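Local structure of chintase (Rhizomucor miehei, 5YUQ) at residues Q2-L13 with K21-F29; W67-K78 with G114-D124. The protein probably hydrolyses the beta-1,4 glycosidic bonds of chitin as a family 18 glycoside hydrolase, within a tunnel-shaped active site. All coordinates share one frame; numbering follows the deposited sequence.

Overall arrangement
Both contacts belong to one family 18 TIM-barrel chain and follow each other along it, contact 1 closing before contact 2 opens; their centres lie 24 Å apart. Contact 1 is core: 13 of its 20 touching residues are buried, and it joins strand 4-9 to the first part (24-29) of strand 24-32 by direct main-chain hydrogen bonds in a regular parallel register. Contact 2 joins a turn and the following short helix 73-78 to the loop ahead of helix 124-139. It is only partly buried, hides 641 Å² against 944 Å², and relies on serine hydroxyls, a carboxylate and bridging waters. Nearest atoms of the two contacts are about 5 Å apart without touching.

Contact 1. Residues Q2-L13 with K21-F29; sequences QKLSAYVVDWDL and KLDHIVYAF
The hydroxyl of Tyr27 donates a very short bond from OH to Asp10 OD1, 2.5 Å, and the His24 imidazole donates from ND1 to Ser5 OG, 2.9 Å, with the serine oxygen close to the ring plane. Both bonds join neighbouring parallel strands of the family 18 TIM barrel, 4-9 and the first part of 24-32, Asp10 lying just past the end of strand 4-9. The two strand axes run 28° apart. Main-chain bonds alternate between the strands from Ala6 N to Asp10 N; the straightest, Val26 N to Ala6 O, has 172° at the hydrogen, although the donor stands above the carbonyl plane. At the start of strand 4-9, Asp23, just ahead of its own strand, closes a two-way link with Leu4: its N donates to Leu4 O, while its OD2 takes Leu4 N on the anti lone pair at 3.0 Å. Asp23 OD1 also forms a salt bridge with Arg369, His24 NE2 bonds Ser61, and Tyr27 OH meets Gln45. Strand 4-9 pairs on its other side with strand 346-350, so first and last barrel strands meet here.

Packing differs between the two faces. Ser5, Tyr7, Val9, His24, Val26 and Ala28 share one, where Val26 CB sits over the Tyr7 ring, 3.9 Å from its centroid and 18° off the normal, a CH-pi contact; Tyr7 OH continues to Asn103. On the other, Val8 CG2 meets Ile25 CG2 at 3.7 Å, and Tyr27, its CG anti to the backbone N, reaches along the sheet to Asp10 and Leu13. Phe29, preceded by a cis peptide, ends the contact: its CD2 lies 4.0 Å from Trp11 CH2, near the edge of the indole.

Contact 2. Residues W67-K78 with G114-D124; sequences WTGSLYFSDLLK and GVACNSKDEND
Ser119 joins Leu71 and Asp75 in the tight part of this contact of the family 18 TIM barrel, between the turn and first residues of helix 73-78 and the loop ahead of helix 124-139. Leu71 O accepts two bonds from one face of its plane, Ser119 OG at 2.7 Å and Ser119 N at 2.9 Å. The same hydroxyl accepts from Asp75 N, so it serves as donor and acceptor at once. Ser74 OG, anti to its own N (chi1 -180°), donates to the syn lone pair of Asp124 OD1. Asp124 OD2 in turn accepts Asp121 N from above the carboxylate plane, and Asp121 OD2 closes an Asx turn with Asn123 N.

Hydrophobic closure comes from Leu71 CD2, 3.6 Å from Cys117 SG, whose disulfide runs to Cys274. Val115 CG2 stands over the Trp67 five-membered ring, 3.7 Å from its centroid; Trp67 NE1 bonds Asp272. Two waters complete this interior joint, linking Trp67 O with the buried Asn118 amide, one at OD1 and one at ND2.

The loose, exposed end is at Lys78: its NZ stays 4.3 Å from Asp121 OD1, beyond a salt bridge, and a water accepts from NZ at 2.8 Å.

Contact 1. Residues Q2-L13 with K21-F29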
loop_
_atom_site.group_PDB
_atom_site.type_symbol
_atom_site.label_atom_id
_atom_site.label_comp_id
_atom_site.label_asym_id
_atom_site.label_seq_id
_atom_site.Cartn_x
_atom_site.Cartn_y
_atom_site.Cartn_z
ATOM N N GLN A 2 -6.215 -14.551 5.740
ATOM C CA GLN A 2 -7.036 -13.856 4.754
ATOM C C GLN A 2 -6.304 -13.898 3.425
ATOM O O GLN A 2 -5.258 -13.277 3.281
ATOM C CB GLN A 2 -7.260 -12.406 5.189
ATOM C CG GLN A 2 -8.134 -12.240 6.427
ATOM C CD GLN A 2 -7.517 -12.815 7.686
ATOM O OE1 GLN A 2 -6.345 -12.580 7.986
ATOM N NE2 GLN A 2 -8.304 -13.591 8.427
ATOM N N LYS A 3 -6.841 -14.639 2.459
ATOM C CA LYS A 3 -6.116 -14.851 1.209
ATOM C C LYS A 3 -6.097 -13.612 0.321
ATOM O O LYS A 3 -5.076 -13.295 -0.282
ATOM C CB LYS A 3 -6.695 -16.050 0.447
ATOM C CG LYS A 3 -6.432 -17.401 1.134
ATOM C CD LYS A 3 -4.943 -17.716 1.133
ATOM C CE LYS A 3 -4.633 -19.073 1.760
ATOM N NZ LYS A 3 -4.349 -18.977 3.219
ATOM N N LEU A 4 -7.229 -12.957 0.243
ATOM C CA LEU A 4 -7.354 -11.756 -0.587
ATOM C C LEU A 4 -7.997 -10.649 0.203
ATOM O O LEU A 4 -9.125 -10.759 0.546
ATOM C CB LEU A 4 -8.146 -12.126 -1.878
ATOM C CG LEU A 4 -8.016 -11.113 -2.986
ATOM C CD1 LEU A 4 -8.771 -11.636 -4.214
ATOM C CD2 LEU A 4 -8.666 -9.909 -2.524
ATOM N N SER A 5 -7.244 -9.577 0.520
ATOM C CA SER A 5 -7.747 -8.448 1.288
ATOM C C SER A 5 -7.825 -7.240 0.389
ATOM O O SER A 5 -6.925 -6.986 -0.399
ATOM C CB SER A 5 -6.812 -8.138 2.442
ATOM O OG SER A 5 -6.718 -9.259 3.310
ATOM N N ALA A 6 -8.913 -6.492 0.510
ATOM C CA ALA A 6 -9.119 -5.339 -0.345
ATOM C C ALA A 6 -9.243 -4.092 0.504
ATOM O O ALA A 6 -10.106 -4.021 1.381
ATOM C CB ALA A 6 -10.386 -5.532 -1.165
ATOM N N TYR A 7 -8.397 -3.100 0.237
ATOM C CA TYR A 7 -8.580 -1.794 0.853
ATOM C C TYR A 7 -9.722 -1.056 0.179
ATOM O O TYR A 7 -9.841 -1.057 -1.045
ATOM C CB TYR A 7 -7.307 -0.958 0.745
ATOM C CG TYR A 7 -6.274 -1.322 1.781
ATOM C CD1 TYR A 7 -5.332 -2.304 1.522
ATOM C CD2 TYR A 7 -6.246 -0.692 3.020
ATOM C CE1 TYR A 7 -4.379 -2.650 2.470
ATOM C CE2 TYR A 7 -5.273 -1.019 3.976
ATOM C CZ TYR A 7 -4.360 -2.008 3.694
ATOM O OH TYR A 7 -3.416 -2.347 4.635
ATOM N N VAL A 8 -10.572 -0.444 0.995
ATOM C CA VAL A 8 -11.540 0.523 0.502
ATOM C C VAL A 8 -11.257 1.804 1.256
ATOM O O VAL A 8 -10.751 1.766 2.383
ATOM C CB VAL A 8 -12.984 0.067 0.737
ATOM C CG1 VAL A 8 -13.252 -1.218 -0.030
ATOM C CG2 VAL A 8 -13.276 -0.113 2.228
ATOM N N VAL A 9 -11.553 2.937 0.635
ATOM C CA VAL A 9 -11.176 4.220 1.208
ATOM C C VAL A 9 -12.390 5.063 1.583
ATOM O O VAL A 9 -13.368 5.128 0.844
ATOM C CB VAL A 9 -10.198 5.008 0.287
ATOM C CG1 VAL A 9 -8.915 4.205 0.072
ATOM C CG2 VAL A 9 -10.847 5.359 -1.061
ATOM N N ASP A 10 -12.313 5.692 2.749
ATOM C CA ASP A 10 -13.439 6.431 3.318
ATOM C C ASP A 10 -13.951 7.530 2.392
ATOM O O ASP A 10 -15.152 7.807 2.345
ATOM C CB ASP A 10 -13.023 7.030 4.658
ATOM C CG ASP A 10 -14.178 7.648 5.403
ATOM O OD1 ASP A 10 -14.899 6.900 6.111
ATOM O OD2 ASP A 10 -14.361 8.879 5.298
ATOM N N TRP A 11 -13.038 8.154 1.651
ATOM C CA TRP A 11 -13.382 9.288 0.800
ATOM C C TRP A 11 -13.922 8.889 -0.573
ATOM O O TRP A 11 -14.347 9.745 -1.348
ATOM C CB TRP A 11 -12.156 10.194 0.634
ATOM C CG TRP A 11 -10.953 9.490 0.062
ATOM C CD1 TRP A 11 -10.612 9.406 -1.252
ATOM C CD2 TRP A 11 -9.931 8.787 0.789
ATOM N NE1 TRP A 11 -9.442 8.696 -1.392
ATOM C CE2 TRP A 11 -9.005 8.303 -0.154
ATOM C CE3 TRP A 11 -9.711 8.520 2.146
ATOM C CZ2 TRP A 11 -7.870 7.568 0.212
ATOM C CZ3 TRP A 11 -8.584 7.782 2.509
ATOM C CH2 TRP A 11 -7.686 7.314 1.544
ATOM N N ASP A 12 -13.905 7.597 -0.878
ATOM C CA ASP A 12 -14.363 7.123 -2.182
ATOM C C ASP A 12 -14.652 5.628 -2.124
ATOM O O ASP A 12 -13.932 4.829 -2.724
ATOM C CB ASP A 12 -13.305 7.427 -3.250
ATOM C CG ASP A 12 -13.850 7.342 -4.669
ATOM O OD1 ASP A 12 -15.076 7.186 -4.853
ATOM O OD2 ASP A 12 -13.041 7.435 -5.610
ATOM N N LEU A 13 -15.713 5.244 -1.415
ATOM C CA LEU A 13 -16.063 3.833 -1.302
ATOM C C LEU A 13 -16.547 3.304 -2.642
ATOM O O LEU A 13 -17.098 4.058 -3.458
ATOM C CB LEU A 13 -17.135 3.608 -0.231
ATOM C CG LEU A 13 -16.667 3.823 1.211
ATOM C CD1 LEU A 13 -17.844 3.763 2.175
ATOM C CD2 LEU A 13 -15.609 2.785 1.603
ATOM N N LYS A 21 -15.706 -12.102 -4.255
ATOM C CA LYS A 21 -14.371 -12.127 -4.844
ATOM C C LYS A 21 -13.262 -11.711 -3.871
ATOM O O LYS A 21 -12.119 -11.483 -4.277
ATOM C CB LYS A 21 -14.342 -11.258 -6.108
ATOM C CG LYS A 21 -15.295 -11.748 -7.207
ATOM C CD LYS A 21 -15.370 -10.754 -8.362
ATOM C CE LYS A 21 -16.333 -11.213 -9.463
ATOM N NZ LYS A 21 -15.820 -12.406 -10.179
ATOM N N LEU A 22 -13.592 -11.641 -2.584
ATOM C CA LEU A 22 -12.605 -11.229 -1.582
ATOM C C LEU A 22 -12.913 -11.852 -0.239
ATOM O O LEU A 22 -14.028 -12.325 -0.011
ATOM C CB LEU A 22 -12.554 -9.699 -1.472
ATOM C CG LEU A 22 -13.863 -8.954 -1.173
ATOM C CD1 LEU A 22 -14.143 -8.868 0.320
ATOM C CD2 LEU A 22 -13.824 -7.570 -1.777
ATOM N N ASP A 23 -11.932 -11.833 0.655
ATOM C CA ASP A 23 -12.082 -12.457 1.964
ATOM C C ASP A 23 -12.113 -11.454 3.103
ATOM O O ASP A 23 -12.641 -11.735 4.175
ATOM C CB ASP A 23 -10.921 -13.419 2.205
ATOM C CG ASP A 23 -10.809 -14.461 1.126
ATOM O OD1 ASP A 23 -11.735 -15.290 1.024
ATOM O OD2 ASP A 23 -9.798 -14.463 0.392
ATOM N N HIS A 24 -11.531 -10.287 2.875
ATOM C CA HIS A 24 -11.236 -9.369 3.955
ATOM C C HIS A 24 -11.309 -7.952 3.413
ATOM O O HIS A 24 -10.702 -7.651 2.391
ATOM C CB HIS A 24 -9.819 -9.691 4.464
ATOM C CG HIS A 24 -9.361 -8.865 5.623
ATOM N ND1 HIS A 24 -8.026 -8.598 5.844
ATOM C CD2 HIS A 24 -10.034 -8.298 6.653
ATOM C CE1 HIS A 24 -7.898 -7.882 6.949
ATOM N NE2 HIS A 24 -9.099 -7.690 7.462
ATOM N N ILE A 25 -12.077 -7.089 4.072
ATOM C CA ILE A 25 -12.108 -5.677 3.697
ATOM C C ILE A 25 -11.259 -4.919 4.699
ATOM O O ILE A 25 -11.359 -5.170 5.903
ATOM C CB ILE A 25 -13.536 -5.099 3.726
ATOM C CG1 ILE A 25 -14.391 -5.714 2.614
ATOM C CG2 ILE A 25 -13.513 -3.580 3.553
ATOM C CD1 ILE A 25 -13.974 -5.327 1.210
ATOM N N VAL A 26 -10.398 -4.033 4.213
ATOM C CA VAL A 26 -9.586 -3.194 5.090
ATOM C C VAL A 26 -9.994 -1.754 4.850
ATOM O O VAL A 26 -9.823 -1.227 3.758
ATOM C CB VAL A 26 -8.084 -3.384 4.832
ATOM C CG1 VAL A 26 -7.278 -2.769 5.964
ATOM C CG2 VAL A 26 -7.761 -4.867 4.734
ATOM N N TYR A 27 -10.571 -1.135 5.870
ATOM C CA TYR A 27 -11.207 0.167 5.718
ATOM C C TYR A 27 -10.225 1.276 6.096
ATOM O O TYR A 27 -9.796 1.372 7.239
ATOM C CB TYR A 27 -12.462 0.233 6.594
ATOM C CG TYR A 27 -13.343 1.425 6.317
ATOM C CD1 TYR A 27 -13.003 2.690 6.778
ATOM C CD2 TYR A 27 -14.527 1.276 5.617
ATOM C CE1 TYR A 27 -13.807 3.785 6.520
ATOM C CE2 TYR A 27 -15.343 2.361 5.360
ATOM C CZ TYR A 27 -14.981 3.606 5.821
ATOM O OH TYR A 27 -15.793 4.683 5.548
ATOM N N ALA A 28 -9.891 2.125 5.125
ATOM C CA ALA A 28 -8.866 3.156 5.298
ATOM C C ALA A 28 -9.484 4.555 5.246
ATOM O O ALA A 28 -10.313 4.799 4.379
ATOM C CB ALA A 28 -7.838 3.015 4.186
ATOM N N PHE A 29 -9.108 5.484 6.132
ATOM C CA PHE A 29 -8.201 5.294 7.262
ATOM C C PHE A 29 -8.800 5.957 8.498
ATOM O O PHE A 29 -9.494 6.974 8.393
ATOM C CB PHE A 29 -6.872 6.030 7.018
ATOM C CG PHE A 29 -5.962 5.364 6.020
ATOM C CD1 PHE A 29 -5.322 4.170 6.335
ATOM C CD2 PHE A 29 -5.715 5.954 4.787
ATOM C CE1 PHE A 29 -4.482 3.561 5.416
ATOM C CE2 PHE A 29 -4.878 5.354 3.866
ATOM C CZ PHE A 29 -4.262 4.150 4.180
#

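Contact 2. Residues W67-K78 with G114-D124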
loop_
_atom_site.group_PDB
_atom_site.type_symbol
_atom_site.label_atom_id
_atom_site.label_comp_id
_atom_site.label_asym_id
_atom_site.label_seq_id
_atom_site.Cartn_x
_atom_site.Cartn_y
_atom_site.Cartn_z
ATOM N N TRP A 67 -0.766 7.534 4.804
ATOM C CA TRP A 67 0.195 8.588 4.526
ATOM C C TRP A 67 0.012 9.858 5.306
ATOM O O TRP A 67 0.932 10.359 5.816
ATOM C CB TRP A 67 0.193 8.928 3.003
ATOM C CG TRP A 67 1.197 9.864 2.595
ATOM C CD1 TRP A 67 1.002 11.156 2.289
ATOM C CD2 TRP A 67 2.573 9.591 2.382
ATOM N NE1 TRP A 67 2.171 11.723 1.983
ATOM C CE2 TRP A 67 3.149 10.791 1.957
ATOM C CE3 TRP A 67 3.375 8.471 2.518
ATOM C CZ2 TRP A 67 4.494 10.919 1.699
ATOM C CZ3 TRP A 67 4.710 8.590 2.241
ATOM C CH2 TRP A 67 5.259 9.839 1.837
ATOM N N THR A 68 -1.179 10.398 5.334
ATOM C CA THR A 68 -1.397 11.658 6.040
ATOM C C THR A 68 -1.846 11.450 7.474
ATOM O O THR A 68 -2.122 12.416 8.180
ATOM C CB THR A 68 -2.426 12.561 5.311
ATOM O OG1 THR A 68 -3.691 11.889 5.228
ATOM C CG2 THR A 68 -1.948 12.883 3.917
ATOM N N GLY A 69 -1.918 10.189 7.903
ATOM C CA GLY A 69 -2.354 9.862 9.248
ATOM C C GLY A 69 -1.252 9.327 10.145
ATOM O O GLY A 69 -1.529 8.678 11.150
ATOM N N SER A 70 -0.001 9.610 9.799
ATOM C CA SER A 70 1.126 9.036 10.533
ATOM C C SER A 70 1.920 10.064 11.334
ATOM O O SER A 70 2.979 9.739 11.865
ATOM C CB SER A 70 2.057 8.291 9.568
ATOM O OG SER A 70 1.425 7.110 9.069
ATOM N N LEU A 71 1.396 11.281 11.454
ATOM C CA LEU A 71 2.119 12.370 12.129
ATOM C C LEU A 71 2.490 12.039 13.562
ATOM O O LEU A 71 3.576 12.385 14.025
ATOM C CB LEU A 71 1.274 13.643 12.150
ATOM C CG LEU A 71 1.123 14.425 10.851
ATOM C CD1 LEU A 71 0.127 15.560 11.032
ATOM C CD2 LEU A 71 2.480 14.954 10.436
ATOM N N TYR A 72 1.585 11.362 14.258
ATOM C CA TYR A 72 1.672 11.280 15.705
ATOM C C TYR A 72 1.997 9.918 16.289
ATOM O O TYR A 72 2.133 9.814 17.498
ATOM C CB TYR A 72 0.387 11.828 16.341
ATOM C CG TYR A 72 0.135 13.256 15.951
ATOM C CD1 TYR A 72 0.981 14.269 16.380
ATOM C CD2 TYR A 72 -0.937 13.594 15.143
ATOM C CE1 TYR A 72 0.767 15.583 16.007
ATOM C CE2 TYR A 72 -1.163 14.912 14.771
ATOM C CZ TYR A 72 -0.307 15.895 15.211
ATOM O OH TYR A 72 -0.519 17.203 14.846
ATOM N N PHE A 73 2.119 8.885 15.455
ATOM C CA PHE A 73 2.448 7.548 15.963
ATOM C C PHE A 73 3.660 7.569 16.901
ATOM O O PHE A 73 3.609 7.027 18.006
ATOM C CB PHE A 73 2.742 6.579 14.817
ATOM C CG PHE A 73 1.522 5.916 14.223
ATOM C CD1 PHE A 73 0.882 4.883 14.886
ATOM C CD2 PHE A 73 1.065 6.288 12.971
ATOM C CE1 PHE A 73 -0.229 4.254 14.321
ATOM C CE2 PHE A 73 -0.040 5.664 12.406
ATOM C CZ PHE A 73 -0.683 4.654 13.077
ATOM N N SER A 74 4.752 8.189 16.468
ATOM C CA SER A 74 5.966 8.182 17.284
ATOM C C SER A 74 5.739 8.849 18.634
ATOM O O SER A 74 6.059 8.270 19.664
ATOM C CB SER A 74 7.118 8.860 16.544
ATOM O OG SER A 74 8.296 8.843 17.344
ATOM N N ASP A 75 5.170 10.053 18.625
ATOM C CA ASP A 75 4.875 10.758 19.872
ATOM C C ASP A 75 3.933 9.963 20.766
ATOM O O ASP A 75 4.143 9.869 21.973
ATOM C CB ASP A 75 4.252 12.127 19.582
ATOM C CG ASP A 75 5.242 13.115 19.004
ATOM O OD1 ASP A 75 6.467 12.879 19.105
ATOM O OD2 ASP A 75 4.790 14.139 18.447
ATOM N N LEU A 76 2.887 9.397 20.171
ATOM C CA LEU A 76 1.900 8.654 20.939
ATOM C C LEU A 76 2.525 7.475 21.667
ATOM O O LEU A 76 2.224 7.238 22.832
ATOM C CB LEU A 76 0.761 8.172 20.038
ATOM C CG LEU A 76 -0.195 9.258 19.532
ATOM C CD1 LEU A 76 -1.200 8.675 18.533
ATOM C CD2 LEU A 76 -0.931 9.898 20.697
ATOM N N LEU A 77 3.409 6.747 20.990
ATOM C CA LEU A 77 3.919 5.496 21.557
ATOM C C LEU A 77 5.133 5.648 22.474
ATOM O O LEU A 77 5.436 4.734 23.233
ATOM C CB LEU A 77 4.236 4.482 20.454
ATOM C CG LEU A 77 3.072 4.152 19.517
ATOM C CD1 LEU A 77 3.475 3.053 18.545
ATOM C CD2 LEU A 77 1.856 3.740 20.323
ATOM N N LYS A 78 5.802 6.798 22.414
ATOM C CA LYS A 78 7.039 7.003 23.185
ATOM C C LYS A 78 6.770 7.540 24.588
ATOM O O LYS A 78 7.677 7.606 25.416
ATOM C CB LYS A 78 8.015 7.918 22.432
ATOM C CG LYS A 78 7.707 9.413 22.521
ATOM C CD LYS A 78 8.731 10.217 21.734
ATOM C CE LYS A 78 8.500 11.711 21.880
ATOM N NZ LYS A 78 9.515 12.485 21.111
ATOM N N GLY A 114 8.277 9.304 4.209
ATOM C CA GLY A 114 6.921 9.387 4.673
ATOM C C GLY A 114 6.710 10.924 4.820
ATOM O O GLY A 114 7.582 11.683 4.494
ATOM N N VAL A 115 5.598 11.381 5.297
ATOM C CA VAL A 115 5.348 12.808 5.470
ATOM C C VAL A 115 6.499 13.440 6.257
ATOM O O VAL A 115 6.902 12.937 7.311
ATOM C CB VAL A 115 3.977 13.060 6.122
ATOM C CG1 VAL A 115 3.874 14.476 6.649
ATOM C CG2 VAL A 115 2.867 12.782 5.119
ATOM N N ALA A 116 7.050 14.524 5.719
ATOM C CA ALA A 116 8.316 15.070 6.213
ATOM C C ALA A 116 8.315 15.429 7.699
ATOM O O ALA A 116 9.323 15.257 8.391
ATOM C CB ALA A 116 8.720 16.276 5.380
ATOM N N CYS A 117 7.189 15.940 8.184
ATOM C CA CYS A 117 7.105 16.423 9.557
ATOM C C CYS A 117 6.517 15.392 10.525
ATOM O O CYS A 117 6.175 15.721 11.671
ATOM C CB CYS A 117 6.317 17.735 9.617
ATOM S SG CYS A 117 4.592 17.562 9.130
ATOM N N ASN A 118 6.398 14.143 10.073
ATOM C CA ASN A 118 6.052 13.051 10.987
ATOM C C ASN A 118 6.952 13.041 12.211
ATOM O O ASN A 118 8.155 13.294 12.103
ATOM C CB ASN A 118 6.198 11.698 10.284
ATOM C CG ASN A 118 5.011 11.349 9.417
ATOM O OD1 ASN A 118 3.988 12.041 9.411
ATOM N ND2 ASN A 118 5.136 10.255 8.681
ATOM N N SER A 119 6.385 12.741 13.374
ATOM C CA SER A 119 7.215 12.523 14.552
ATOM C C SER A 119 8.013 11.234 14.356
ATOM O O SER A 119 7.585 10.329 13.639
ATOM C CB SER A 119 6.380 12.474 15.834
ATOM O OG SER A 119 5.401 11.446 15.799
ATOM N N LYS A 120 9.184 11.158 14.979
ATOM C CA LYS A 120 10.055 9.998 14.825
ATOM C C LYS A 120 10.901 9.835 16.077
ATOM O O LYS A 120 11.207 10.813 16.751
ATOM C CB LYS A 120 10.954 10.167 13.606
ATOM C CG LYS A 120 11.769 11.445 13.636
ATOM C CD LYS A 120 12.667 11.573 12.423
ATOM C CE LYS A 120 11.870 11.613 11.127
ATOM N NZ LYS A 120 10.846 12.705 11.061
ATOM N N ASP A 121 11.269 8.599 16.387
ATOM C CA ASP A 121 12.075 8.298 17.561
ATOM C C ASP A 121 12.877 7.040 17.282
ATOM O O ASP A 121 12.410 6.155 16.562
ATOM C CB ASP A 121 11.183 8.090 18.781
ATOM C CG ASP A 121 11.967 8.031 20.069
ATOM O OD1 ASP A 121 12.191 9.099 20.678
ATOM O OD2 ASP A 121 12.357 6.918 20.482
ATOM N N GLU A 122 14.085 6.955 17.838
ATOM C CA GLU A 122 14.903 5.754 17.676
ATOM C C GLU A 122 14.159 4.489 18.081
ATOM O O GLU A 122 14.417 3.418 17.537
ATOM C CB GLU A 122 16.174 5.842 18.527
ATOM C CG GLU A 122 17.097 6.982 18.185
ATOM C CD GLU A 122 18.096 7.249 19.294
ATOM O OE1 GLU A 122 18.318 6.341 20.129
ATOM O OE2 GLU A 122 18.642 8.373 19.342
ATOM N N ASN A 123 13.249 4.612 19.043
ATOM C CA ASN A 123 12.552 3.455 19.586
ATOM C C ASN A 123 11.264 3.126 18.852
ATOM O O ASN A 123 10.516 2.259 19.293
ATOM C CB ASN A 123 12.210 3.652 21.068
ATOM C CG ASN A 123 13.424 3.671 21.952
ATOM O OD1 ASN A 123 14.480 3.149 21.594
ATOM N ND2 ASN A 123 13.279 4.267 23.124
ATOM N N ASP A 124 11.007 3.801 17.739
ATOM C CA ASP A 124 9.723 3.637 17.052
ATOM C C ASP A 124 9.329 2.189 16.782
ATOM O O ASP A 124 8.205 1.785 17.076
ATOM C CB ASP A 124 9.704 4.419 15.743
ATOM C CG ASP A 124 9.418 5.893 15.944
ATOM O OD1 ASP A 124 9.059 6.300 17.079
ATOM O OD2 ASP A 124 9.539 6.637 14.958
HETATM O O HOH W 1 1.449 11.575 8.283
HETATM O O HOH W 2 3.574 9.521 6.249
HETATM O O HOH W 3 5.001 9.049 13.598
HETATM O O HOH W 4 7.539 5.762 19.389
HETATM O O HOH W 5 11.793 11.534 19.701
#